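Signal transduction protein TRAP (Staphylococcus aureus, PDB 4AE5) is thought to act as a phosphorylation-dependent signalling protein that promotes agr activation, RNAIII synthesis, toxin production and biofilm formation in staphylococcal pathogenesis. Local coordinates at residues A[12-17]-A[26-31]; A[16-21]-A[62-67]; A[37-40]-A[45-48]; A[105-108]-A[113-116]. One frame throughout, in Å; residues are numbered along the deposited sequence. Where two conformers were deposited one is given.

How the contacts relate
Contacts 1, 2 and 3 cluster on one side of the barrel around helix 11-20, whereas contact 4 lies farther round the same sheet. The centres of contacts 1 and 2 are about 6 Å apart, and Gln28 N of contact 1 probably bonds Glu64 OE2 of contact 2 at 2.8 Å. Contact 1 meets contact 3 where neighbouring strands pair, Phe27 N lying 2.9 Å from Phe38 O. Ile17, shared by contacts 1 and 2, packs its CG2 3.8 Å from CD2 of Leu47 in contact 3. Contact 4 is centred about 21 Å from contacts 1 and 2 and about 16 Å from contact 3; it alone reaches the bound formic acid.

Contact 1. Residues A[12-17]-A[26-31]; sequences GFLHQI and LFQFSA
The amide nitrogen of Gln28 is gripped by two acceptors, Ser35 OG and the carbonyl of Tyr11, while it rests against the side of helix residue Leu14, with NE2 3.5 Å from Leu14 CB. Both amide hydrogens therefore have partners, which matters for a polar group buried between a strand and a helix. The chain of Gln28 makes this reach fully extended, CG lying opposite the backbone N (chi1 180°) and the second torsion also straight, a shape that carries the amide to the helix backbone beside Leu14 and His15. Its oxygen is turned to the next residue: OE1 approaches His15 CA at 3.5 Å and lies at the edge of the imidazole, 3.7 Å from His15 CD2. Ring and amide are nearly coplanar, their planes 26° apart, although the two side chains cross at about a right angle. Glutamine suits the place because it spans the gap and pairs with a backbone carbonyl at the far end. Two residues past His15, the contact becomes apolar. Leu26 brings CD1 to 4.3 Å from Ile17 CG2, and the same methyl faces the carbonyl oxygen of Ile17. Leu14 and Leu26 both continue onto Ile37 of strand 35-41, and Ile17 and Leu26 meet Leu47 of the following loop, so helix 11-20 packs against strands 27-30 and 35-41 together.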
loop_
_atom_site.group_PDB
_atom_site.type_symbol
_atom_site.label_atom_id
_atom_site.label_comp_id
_atom_site.label_asym_id
_atom_site.label_seq_id
_atom_site.Cartn_x
_atom_site.Cartn_y
_atom_site.Cartn_z
ATOM N N GLY A 12 -3.687 20.575 0.863
ATOM C CA GLY A 12 -3.799 21.508 2.021
ATOM C C GLY A 12 -4.572 20.897 3.165
ATOM O O GLY A 12 -4.098 20.956 4.307
ATOM N N PHE A 13 -5.739 20.299 2.879
ATOM C CA PHE A 13 -6.483 19.513 3.903
ATOM C C PHE A 13 -5.658 18.451 4.689
ATOM O O PHE A 13 -5.630 18.422 5.963
ATOM C CB PHE A 13 -7.747 18.890 3.301
ATOM C CG PHE A 13 -8.665 18.284 4.322
ATOM C CD1 PHE A 13 -9.481 19.072 5.103
ATOM C CD2 PHE A 13 -8.667 16.903 4.526
ATOM C CE1 PHE A 13 -10.293 18.511 6.087
ATOM C CE2 PHE A 13 -9.499 16.328 5.486
ATOM C CZ PHE A 13 -10.298 17.130 6.283
ATOM N N LEU A 14 -4.949 17.599 3.942
ATOM C CA LEU A 14 -4.161 16.583 4.585
ATOM C C LEU A 14 -2.929 17.130 5.274
ATOM O O LEU A 14 -2.495 16.547 6.303
ATOM C CB LEU A 14 -3.807 15.439 3.608
ATOM C CG LEU A 14 -4.925 14.712 2.892
ATOM C CD1 LEU A 14 -4.327 13.490 2.151
ATOM C CD2 LEU A 14 -6.043 14.330 3.841
ATOM N N HIS A 15 -2.304 18.172 4.698
ATOM C CA HIS A 15 -1.085 18.752 5.292
ATOM C C HIS A 15 -1.396 19.443 6.639
ATOM O O HIS A 15 -0.600 19.387 7.579
ATOM C CB HIS A 15 -0.433 19.718 4.320
ATOM C CG HIS A 15 0.887 20.221 4.804
ATOM N ND1 HIS A 15 1.036 21.400 5.423
ATOM C CD2 HIS A 15 2.119 19.609 4.809
ATOM C CE1 HIS A 15 2.315 21.583 5.751
ATOM N NE2 HIS A 15 2.993 20.483 5.380
ATOM N N GLN A 16 -2.585 20.028 6.753
ATOM C CA GLN A 16 -3.044 20.545 8.065
ATOM C C GLN A 16 -3.109 19.404 9.137
ATOM O O GLN A 16 -2.696 19.587 10.297
ATOM C CB GLN A 16 -4.419 21.244 7.921
ATOM C CG GLN A 16 -4.864 21.965 9.205
ATOM C CD GLN A 16 -3.994 23.161 9.408
ATOM O OE1 GLN A 16 -3.921 24.028 8.535
ATOM N NE2 GLN A 16 -3.277 23.200 10.520
ATOM N N ILE A 17 -3.619 18.216 8.757
ATOM C CA ILE A 17 -3.615 17.071 9.709
ATOM C C ILE A 17 -2.201 16.746 10.098
ATOM O O ILE A 17 -1.892 16.578 11.282
ATOM C CB ILE A 17 -4.428 15.832 9.213
ATOM C CG1 ILE A 17 -5.927 16.209 9.063
ATOM C CG2 ILE A 17 -4.188 14.608 10.122
ATOM C CD1 ILE A 17 -6.780 15.108 8.435
ATOM N N LEU A 26 3.089 10.482 10.198
ATOM C CA LEU A 26 2.192 10.480 9.054
ATOM C C LEU A 26 3.019 10.686 7.783
ATOM O O LEU A 26 3.968 11.462 7.784
ATOM C CB LEU A 26 1.123 11.575 9.238
ATOM C CG LEU A 26 0.039 11.397 10.305
ATOM C CD1 LEU A 26 -0.442 12.729 10.837
ATOM C CD2 LEU A 26 -1.186 10.691 9.721
ATOM N N PHE A 27 2.679 9.941 6.727
ATOM C CA PHE A 27 3.410 10.005 5.421
ATOM C C PHE A 27 2.423 10.521 4.348
ATOM O O PHE A 27 1.376 9.911 4.067
ATOM C CB PHE A 27 3.974 8.615 5.098
ATOM C CG PHE A 27 4.990 8.140 6.139
ATOM C CD1 PHE A 27 6.313 8.575 6.074
ATOM C CD2 PHE A 27 4.601 7.348 7.203
ATOM C CE1 PHE A 27 7.267 8.163 7.026
ATOM C CE2 PHE A 27 5.545 6.938 8.182
ATOM C CZ PHE A 27 6.872 7.338 8.081
ATOM N N GLN A 28 2.735 11.652 3.773
ATOM C CA GLN A 28 1.787 12.278 2.818
ATOM C C GLN A 28 2.383 12.269 1.408
ATOM O O GLN A 28 3.616 12.483 1.259
ATOM C CB GLN A 28 1.516 13.755 3.233
ATOM C CG GLN A 28 0.541 14.395 2.242
ATOM C CD GLN A 28 0.134 15.827 2.580
ATOM O OE1 GLN A 28 0.789 16.516 3.383
ATOM N NE2 GLN A 28 -0.914 16.296 1.876
ATOM N N PHE A 29 1.559 11.951 0.384
ATOM C CA PHE A 29 2.023 11.894 -0.997
ATOM C C PHE A 29 1.013 12.418 -1.984
ATOM O O PHE A 29 -0.164 12.520 -1.656
ATOM C CB PHE A 29 2.313 10.443 -1.436
ATOM C CG PHE A 29 3.256 9.732 -0.513
ATOM C CD1 PHE A 29 2.780 9.135 0.668
ATOM C CD2 PHE A 29 4.592 9.644 -0.820
ATOM C CE1 PHE A 29 3.651 8.512 1.564
ATOM C CE2 PHE A 29 5.476 8.980 0.056
ATOM C CZ PHE A 29 5.006 8.447 1.268
ATOM N N SER A 30 1.516 12.722 -3.198
ATOM C CA SER A 30 0.689 13.221 -4.323
ATOM C C SER A 30 0.362 12.077 -5.289
ATOM O O SER A 30 1.292 11.359 -5.725
ATOM C CB SER A 30 1.381 14.395 -5.045
ATOM O OG SER A 30 0.426 14.947 -5.950
ATOM N N ALA A 31 -0.936 11.840 -5.530
ATOM C CA ALA A 31 -1.397 10.819 -6.492
ATOM C C ALA A 31 -1.968 11.627 -7.636
ATOM O O ALA A 31 -2.114 12.853 -7.515
ATOM C CB ALA A 31 -2.466 9.850 -5.880
#

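Contact 2. Residues A[16-21]-A[62-67]; sequences QIKINN and FSEHHF
Lys18 meets Glu64 at the surface, joining helix 11-20 to the loop that leads into strand 67-73. Along the helix, Gln16 O accepts the backbone N of Asn20 at 2.9 Å, a regular helical bond that holds the turn from which Lys18 projects. Ile17 turns from the loop of Glu64. Lys18 points to that loop, but the CA atoms of Lys18 and Glu64 are 12.2 Å apart, so only long side chains could close the distance. Its aliphatic part runs past Ile37 and Gln28, and the chain then bends at its last two torsions (chi4 68°), swinging NZ to 3.3 Å from Glu64 OE1. The helix gives way at Asn21, whose side chain settles against Val46. Glu64 comes from the opposite direction, its chain extended beyond CG, and the ammonium approaches OE1 from the syn side, 26° out of the carboxylate plane. The other oxygen, OE2, accepts the backbone N of Gln28. A type I turn from Ser63 to His66 presents the glutamate, and within it Ser63 OG takes His65 N at 3.2 Å in an ST turn. His66, the last residue of the turn, is probably a phosphorylation site and is unmodified here. The chemistry is thus that of a long, partly exposed salt bridge: its contribution is probably modest, the backbone bond doing more to fix the carboxylate, whose charge the lysine probably helps to balance.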
loop_
_atom_site.group_PDB
_atom_site.type_symbol
_atom_site.label_atom_id
_atom_site.label_comp_id
_atom_site.label_asym_id
_atom_site.label_seq_id
_atom_site.Cartn_x
_atom_site.Cartn_y
_atom_site.Cartn_z
ATOM N N GLN A 16 -2.585 20.028 6.753
ATOM C CA GLN A 16 -3.044 20.545 8.065
ATOM C C GLN A 16 -3.109 19.404 9.137
ATOM O O GLN A 16 -2.696 19.587 10.297
ATOM C CB GLN A 16 -4.419 21.244 7.921
ATOM C CG GLN A 16 -4.864 21.965 9.205
ATOM C CD GLN A 16 -3.994 23.161 9.408
ATOM O OE1 GLN A 16 -3.921 24.028 8.535
ATOM N NE2 GLN A 16 -3.277 23.200 10.520
ATOM N N ILE A 17 -3.619 18.216 8.757
ATOM C CA ILE A 17 -3.615 17.071 9.709
ATOM C C ILE A 17 -2.201 16.746 10.098
ATOM O O ILE A 17 -1.892 16.578 11.282
ATOM C CB ILE A 17 -4.428 15.832 9.213
ATOM C CG1 ILE A 17 -5.927 16.209 9.063
ATOM C CG2 ILE A 17 -4.188 14.608 10.122
ATOM C CD1 ILE A 17 -6.780 15.108 8.435
ATOM N N LYS A 18 -1.310 16.722 9.113
ATOM C CA LYS A 18 0.074 16.425 9.392
ATOM C C LYS A 18 0.702 17.326 10.472
ATOM O O LYS A 18 1.336 16.858 11.457
ATOM C CB LYS A 18 0.869 16.516 8.104
ATOM C CG LYS A 18 2.043 15.579 8.086
ATOM C CD LYS A 18 2.686 15.631 6.724
ATOM C CE LYS A 18 4.081 16.207 6.845
ATOM N NZ LYS A 18 4.980 15.276 7.567
ATOM N N ILE A 19 0.519 18.611 10.275
ATOM C CA ILE A 19 1.191 19.617 11.109
ATOM C C ILE A 19 0.499 19.815 12.470
ATOM O O ILE A 19 1.149 20.189 13.454
ATOM C CB ILE A 19 1.358 20.946 10.354
ATOM C CG1 ILE A 19 2.141 20.748 9.056
ATOM C CG2 ILE A 19 2.071 21.990 11.206
ATOM C CD1 ILE A 19 3.624 20.514 9.275
ATOM N N ASN A 20 -0.799 19.559 12.515
ATOM C CA ASN A 20 -1.540 19.501 13.779
ATOM C C ASN A 20 -1.162 18.347 14.679
ATOM O O ASN A 20 -1.406 18.417 15.880
ATOM C CB ASN A 20 -3.079 19.474 13.560
ATOM C CG ASN A 20 -3.619 20.789 13.020
ATOM O OD1 ASN A 20 -4.847 20.942 12.835
ATOM N ND2 ASN A 20 -2.733 21.735 12.750
ATOM N N ASN A 21 -0.545 17.301 14.138
ATOM C CA ASN A 21 -0.332 16.056 14.910
ATOM C C ASN A 21 1.109 15.612 14.825
ATOM O O ASN A 21 1.392 14.542 14.289
ATOM C CB ASN A 21 -1.265 14.958 14.380
ATOM C CG ASN A 21 -2.731 15.267 14.626
ATOM O OD1 ASN A 21 -3.515 15.606 13.697
ATOM N ND2 ASN A 21 -3.109 15.195 15.872
ATOM N N PHE A 62 8.722 2.947 6.112
ATOM C CA PHE A 62 8.242 4.018 5.224
ATOM C C PHE A 62 9.169 5.228 5.203
ATOM O O PHE A 62 9.863 5.500 6.179
ATOM C CB PHE A 62 6.851 4.508 5.708
ATOM C CG PHE A 62 5.790 3.501 5.609
ATOM C CD1 PHE A 62 5.632 2.774 4.442
ATOM C CD2 PHE A 62 4.917 3.280 6.689
ATOM C CE1 PHE A 62 4.641 1.809 4.315
ATOM C CE2 PHE A 62 3.939 2.306 6.567
ATOM C CZ PHE A 62 3.773 1.587 5.375
ATOM N N SER A 63 9.173 5.989 4.110
ATOM C CA SER A 63 9.867 7.239 4.060
ATOM C C SER A 63 9.083 8.240 3.176
ATOM O O SER A 63 8.578 7.876 2.086
ATOM C CB SER A 63 11.243 7.044 3.423
ATOM O OG SER A 63 11.838 8.252 3.076
ATOM N N GLU A 64 8.973 9.492 3.613
ATOM C CA GLU A 64 8.384 10.487 2.743
ATOM C C GLU A 64 9.076 10.759 1.397
ATOM O O GLU A 64 8.491 11.423 0.535
ATOM C CB GLU A 64 8.110 11.797 3.507
ATOM C CG GLU A 64 6.846 11.653 4.352
ATOM C CD GLU A 64 6.212 12.954 4.811
ATOM O OE1 GLU A 64 6.945 13.760 5.462
ATOM O OE2 GLU A 64 4.972 13.117 4.609
ATOM N N HIS A 65 10.299 10.260 1.186
ATOM C CA HIS A 65 11.026 10.504 -0.078
ATOM C C HIS A 65 10.958 9.344 -1.050
ATOM O O HIS A 65 11.587 9.384 -2.093
ATOM C CB HIS A 65 12.519 10.814 0.185
ATOM C CG HIS A 65 12.746 11.895 1.225
ATOM N ND1 HIS A 65 12.116 13.088 1.182
ATOM C CD2 HIS A 65 13.552 11.914 2.367
ATOM C CE1 HIS A 65 12.496 13.836 2.239
ATOM N NE2 HIS A 65 13.384 13.125 2.959
ATOM N N HIS A 66 10.270 8.271 -0.664
ATOM C CA HIS A 66 10.090 7.106 -1.567
ATOM C C HIS A 66 8.886 7.203 -2.517
ATOM O O HIS A 66 7.873 7.918 -2.226
ATOM C CB HIS A 66 9.998 5.795 -0.772
ATOM C CG HIS A 66 11.271 5.406 0.025
ATOM N ND1 HIS A 66 12.459 6.075 -0.068
ATOM C CD2 HIS A 66 11.453 4.423 0.976
ATOM C CE1 HIS A 66 13.387 5.465 0.736
ATOM N NE2 HIS A 66 12.752 4.460 1.378
ATOM N N PHE A 67 8.919 6.449 -3.610
ATOM C CA PHE A 67 7.740 6.295 -4.504
ATOM C C PHE A 67 6.994 5.065 -3.991
ATOM O O PHE A 67 7.607 4.081 -3.595
ATOM C CB PHE A 67 8.215 5.984 -5.913
ATOM C CG PHE A 67 7.131 5.533 -6.854
ATOM C CD1 PHE A 67 6.437 6.503 -7.601
ATOM C CD2 PHE A 67 6.817 4.162 -7.030
ATOM C CE1 PHE A 67 5.436 6.110 -8.481
ATOM C CE2 PHE A 67 5.787 3.773 -7.892
ATOM C CZ PHE A 67 5.103 4.753 -8.616
#

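Contact 3. Residues A[37-40]-A[45-48]; sequences IFEE and TVLK
Glu39, on strand 35-41, plugs its carboxylate into an ST turn formed by Thr45 and the two residues that follow. Within that turn Thr45 OG1 accepts the backbone N of Leu47 at 3.1 Å and a nearly straight 166°. The same hydroxyl appears to give its own hydrogen to Glu39 OE2; the modelled separation of OG1 and OE2, 2.4 Å, is so short that its exact value is doubtful. OE2 also receives the backbone N of Val46 at 2.9 Å, the donor standing nearly on the extension of the C-O bond, with a bend at the hydrogen (149°). If the short pair is a true bond, OE2 takes two donors; Glu39 OE1 is met by His24 ND1. A buried acid is well served by such donors, which probably help to stabilise its negative charge. Glu39 reaches the turn with CG tucked between its backbone N and carbonyl carbon (chi1 57°) and the rest of the chain straight. Threonine suits the turn because its hydroxyl accepts Leu47 N and lies beside the carboxylate. Beside these polar bonds the loop is fastened by hydrocarbon. Leu47 packs against strand 35-41 and helix 11-20. Its branches divide the work: CD1 lies 4.1 Å from Ile37 O, and CD2 packs 3.9 Å from Ile37 CG2.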
loop_
_atom_site.group_PDB
_atom_site.type_symbol
_atom_site.label_atom_id
_atom_site.label_comp_id
_atom_site.label_asym_id
_atom_site.label_seq_id
_atom_site.Cartn_x
_atom_site.Cartn_y
_atom_site.Cartn_z
ATOM N N ILE A 37 -2.711 10.513 2.609
ATOM C CA ILE A 37 -1.895 10.436 3.813
ATOM C C ILE A 37 -2.137 9.087 4.576
ATOM O O ILE A 37 -3.290 8.564 4.591
ATOM C CB ILE A 37 -2.093 11.703 4.690
ATOM C CG1 ILE A 37 -0.944 11.877 5.716
ATOM C CG2 ILE A 37 -3.428 11.633 5.428
ATOM C CD1 ILE A 37 -0.934 13.259 6.343
ATOM N N PHE A 38 -1.081 8.547 5.207
ATOM C CA PHE A 38 -1.265 7.299 6.043
ATOM C C PHE A 38 -0.347 7.257 7.271
ATOM O O PHE A 38 0.686 7.964 7.299
ATOM C CB PHE A 38 -1.151 6.010 5.199
ATOM C CG PHE A 38 0.196 5.804 4.518
ATOM C CD1 PHE A 38 1.269 5.213 5.204
ATOM C CD2 PHE A 38 0.399 6.168 3.169
ATOM C CE1 PHE A 38 2.536 5.043 4.580
ATOM C CE2 PHE A 38 1.636 5.984 2.542
ATOM C CZ PHE A 38 2.708 5.432 3.227
ATOM N N GLU A 39 -0.735 6.437 8.255
ATOM C CA GLU A 39 0.103 6.136 9.390
ATOM C C GLU A 39 -0.115 4.701 9.707
ATOM O O GLU A 39 -1.181 4.181 9.489
ATOM C CB GLU A 39 -0.195 7.019 10.645
ATOM C CG GLU A 39 -1.627 6.967 11.133
ATOM C CD GLU A 39 -1.834 7.757 12.433
ATOM O OE1 GLU A 39 -0.874 8.052 13.152
ATOM O OE2 GLU A 39 -2.949 8.129 12.714
ATOM N N GLU A 40 0.898 4.074 10.266
ATOM C CA GLU A 40 0.827 2.685 10.662
ATOM C C GLU A 40 1.090 2.625 12.167
ATOM O O GLU A 40 2.164 3.057 12.636
ATOM C CB GLU A 40 1.964 1.975 9.933
ATOM C CG GLU A 40 2.140 0.497 10.228
ATOM C CD GLU A 40 3.104 -0.083 9.173
ATOM O OE1 GLU A 40 4.351 0.104 9.226
ATOM O OE2 GLU A 40 2.586 -0.625 8.234
ATOM N N THR A 45 -5.369 6.211 15.776
ATOM C CA THR A 45 -5.025 7.079 14.634
ATOM C C THR A 45 -5.593 8.508 14.861
ATOM O O THR A 45 -6.597 8.698 15.594
ATOM C CB THR A 45 -5.549 6.519 13.276
ATOM O OG1 THR A 45 -5.175 7.435 12.244
ATOM C CG2 THR A 45 -7.047 6.436 13.273
ATOM N N VAL A 46 -4.952 9.502 14.255
ATOM C CA VAL A 46 -5.499 10.868 14.232
ATOM C C VAL A 46 -6.340 11.195 12.976
ATOM O O VAL A 46 -6.821 12.320 12.810
ATOM C CB VAL A 46 -4.390 11.933 14.430
ATOM C CG1 VAL A 46 -3.863 11.875 15.864
ATOM C CG2 VAL A 46 -3.270 11.767 13.390
ATOM N N LEU A 47 -6.531 10.212 12.102
ATOM C CA LEU A 47 -7.281 10.428 10.863
ATOM C C LEU A 47 -8.755 10.193 11.141
ATOM O O LEU A 47 -9.070 9.379 12.003
ATOM C CB LEU A 47 -6.763 9.477 9.799
ATOM C CG LEU A 47 -5.299 9.720 9.441
ATOM C CD1 LEU A 47 -4.844 8.694 8.402
ATOM C CD2 LEU A 47 -5.161 11.147 8.919
ATOM N N LYS A 48 -9.660 10.918 10.478
ATOM C CA LYS A 48 -11.124 10.758 10.709
ATOM C C LYS A 48 -11.813 10.001 9.553
ATOM O O LYS A 48 -11.573 10.285 8.382
ATOM C CB LYS A 48 -11.833 12.110 10.978
ATOM C CG LYS A 48 -11.056 13.052 11.897
ATOM C CD LYS A 48 -11.944 13.708 12.957
ATOM C CE LYS A 48 -12.795 14.874 12.434
ATOM N NZ LYS A 48 -12.274 16.211 12.855
#

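Contact 4. Residues A[105-108]-A[113-116]; sequences LLRP and TYKI. With FMT (formic acid), chain E.
The antiparallel beta hairpin of strands 100-108 and 114-120, part of the closed barrel, brings Leu106 and Lys115 together as a hydrogen-bonded pair. Leu106 N donates to Lys115 O at 2.8 Å, and Lys115 N returns a straighter bond to Leu106 O at 3.1 Å. The short strand segments run at 158° to each other. Next to this pair, Leu105 and Ile116 form a non-hydrogen-bonded pair on the other face, joined by Leu105 CD1 and Ile116 CG1 at 3.8 Å. Toward the turn, Pro108 sets its CD squarely over a face of the Tyr114 ring, 3.9 Å from the centroid and 6° off the normal, a CH-pi contact for which the polarised C-H groups beside the proline nitrogen are well suited. Arg107 runs alongside Tyr114 in the same direction, its CG 3.7 Å from Tyr114 OH, with guanidinium and ring planes 82° apart. Both ends meet Glu84, by a salt bridge and a hydrogen bond respectively; Arg107 also pairs with Glu54. Lys115 bends at its third torsion and carries NZ to 2.8 Å from O1 of a formic acid molecule, probably from the crystallisation liquor, which Tyr8, Tyr117 and Arg160 also bind. Helix 80-88 packs on Leu105 and Tyr114, while strands 51-59 and 67-73 flank the hairpin, bonding to Leu105 and Arg107 on one edge and to Tyr114 and Ile116 on the other.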
loop_
_atom_site.group_PDB
_atom_site.type_symbol
_atom_site.label_atom_id
_atom_site.label_comp_id
_atom_site.label_asym_id
_atom_site.label_seq_id
_atom_site.Cartn_x
_atom_site.Cartn_y
_atom_site.Cartn_z
ATOM N N LEU A 105 1.531 -6.056 2.870
ATOM C CA LEU A 105 0.314 -6.765 2.556
ATOM C C LEU A 105 -0.800 -6.435 3.574
ATOM O O LEU A 105 -0.600 -6.578 4.814
ATOM C CB LEU A 105 0.551 -8.275 2.457
ATOM C CG LEU A 105 -0.662 -9.152 2.245
ATOM C CD1 LEU A 105 -1.176 -8.909 0.807
ATOM C CD2 LEU A 105 -0.274 -10.653 2.450
ATOM N N LEU A 106 -1.939 -5.958 3.083
ATOM C CA LEU A 106 -2.946 -5.259 3.947
ATOM C C LEU A 106 -4.308 -5.906 3.815
ATOM O O LEU A 106 -4.853 -6.018 2.684
ATOM C CB LEU A 106 -3.072 -3.783 3.566
ATOM C CG LEU A 106 -1.723 -3.031 3.628
ATOM C CD1 LEU A 106 -1.870 -1.593 3.083
ATOM C CD2 LEU A 106 -1.208 -2.993 5.085
ATOM N N ARG A 107 -4.828 -6.393 4.950
ATOM C CA ARG A 107 -6.166 -7.022 5.009
ATOM C C ARG A 107 -7.225 -5.983 5.422
ATOM O O ARG A 107 -7.143 -5.391 6.511
ATOM C CB ARG A 107 -6.206 -8.165 6.042
ATOM C CG ARG A 107 -7.626 -8.748 6.176
ATOM C CD ARG A 107 -7.816 -9.480 7.496
ATOM N NE ARG A 107 -7.026 -10.703 7.513
ATOM C CZ ARG A 107 -6.237 -11.082 8.516
ATOM N NH1 ARG A 107 -6.142 -10.338 9.627
ATOM N NH2 ARG A 107 -5.581 -12.232 8.445
ATOM N N PRO A 108 -8.255 -5.793 4.604
ATOM C CA PRO A 108 -9.172 -4.697 4.949
ATOM C C PRO A 108 -10.019 -4.981 6.172
ATOM O O PRO A 108 -10.430 -6.144 6.395
ATOM C CB PRO A 108 -10.069 -4.559 3.706
ATOM C CG PRO A 108 -10.002 -5.900 3.013
ATOM C CD PRO A 108 -8.704 -6.584 3.435
ATOM N N THR A 113 -11.623 -5.903 -0.430
ATOM C CA THR A 113 -10.572 -5.461 -1.394
ATOM C C THR A 113 -9.271 -5.415 -0.628
ATOM O O THR A 113 -9.123 -4.648 0.335
ATOM C CB THR A 113 -10.934 -4.121 -2.080
ATOM O OG1 THR A 113 -12.169 -4.298 -2.772
ATOM C CG2 THR A 113 -9.927 -3.730 -3.192
ATOM N N TYR A 114 -8.352 -6.276 -1.006
ATOM C CA TYR A 114 -7.014 -6.294 -0.367
ATOM C C TYR A 114 -6.164 -5.176 -0.942
ATOM O O TYR A 114 -6.534 -4.590 -2.010
ATOM C CB TYR A 114 -6.390 -7.703 -0.462
ATOM C CG TYR A 114 -6.811 -8.698 0.658
ATOM C CD1 TYR A 114 -8.054 -9.328 0.630
ATOM C CD2 TYR A 114 -5.928 -9.059 1.676
ATOM C CE1 TYR A 114 -8.451 -10.215 1.622
ATOM C CE2 TYR A 114 -6.303 -9.975 2.691
ATOM C CZ TYR A 114 -7.562 -10.550 2.657
ATOM O OH TYR A 114 -7.957 -11.465 3.640
ATOM N N LYS A 115 -5.109 -4.788 -0.190
ATOM C CA LYS A 115 -4.207 -3.746 -0.672
ATOM C C LYS A 115 -2.773 -4.185 -0.482
ATOM O O LYS A 115 -2.414 -4.873 0.515
ATOM C CB LYS A 115 -4.543 -2.362 -0.076
ATOM C CG LYS A 115 -3.761 -1.192 -0.727
ATOM C CD LYS A 115 -4.462 0.161 -0.503
ATOM C CE LYS A 115 -4.355 0.596 0.929
ATOM N NZ LYS A 115 -4.936 1.978 1.085
ATOM N N ILE A 116 -1.932 -3.793 -1.439
ATOM C CA ILE A 116 -0.484 -3.992 -1.313
ATOM C C ILE A 116 0.148 -2.578 -1.484
ATOM O O ILE A 116 -0.253 -1.857 -2.407
ATOM C CB ILE A 116 0.095 -4.942 -2.369
ATOM C CG1 ILE A 116 -0.265 -6.398 -1.959
ATOM C CG2 ILE A 116 1.662 -4.744 -2.477
ATOM C CD1 ILE A 116 -0.080 -7.362 -3.139
HETATM C C FMT E . -3.544 4.462 -1.597
HETATM O O1 FMT E . -3.637 3.767 -0.557
HETATM O O2 FMT E . -4.687 4.826 -2.221
#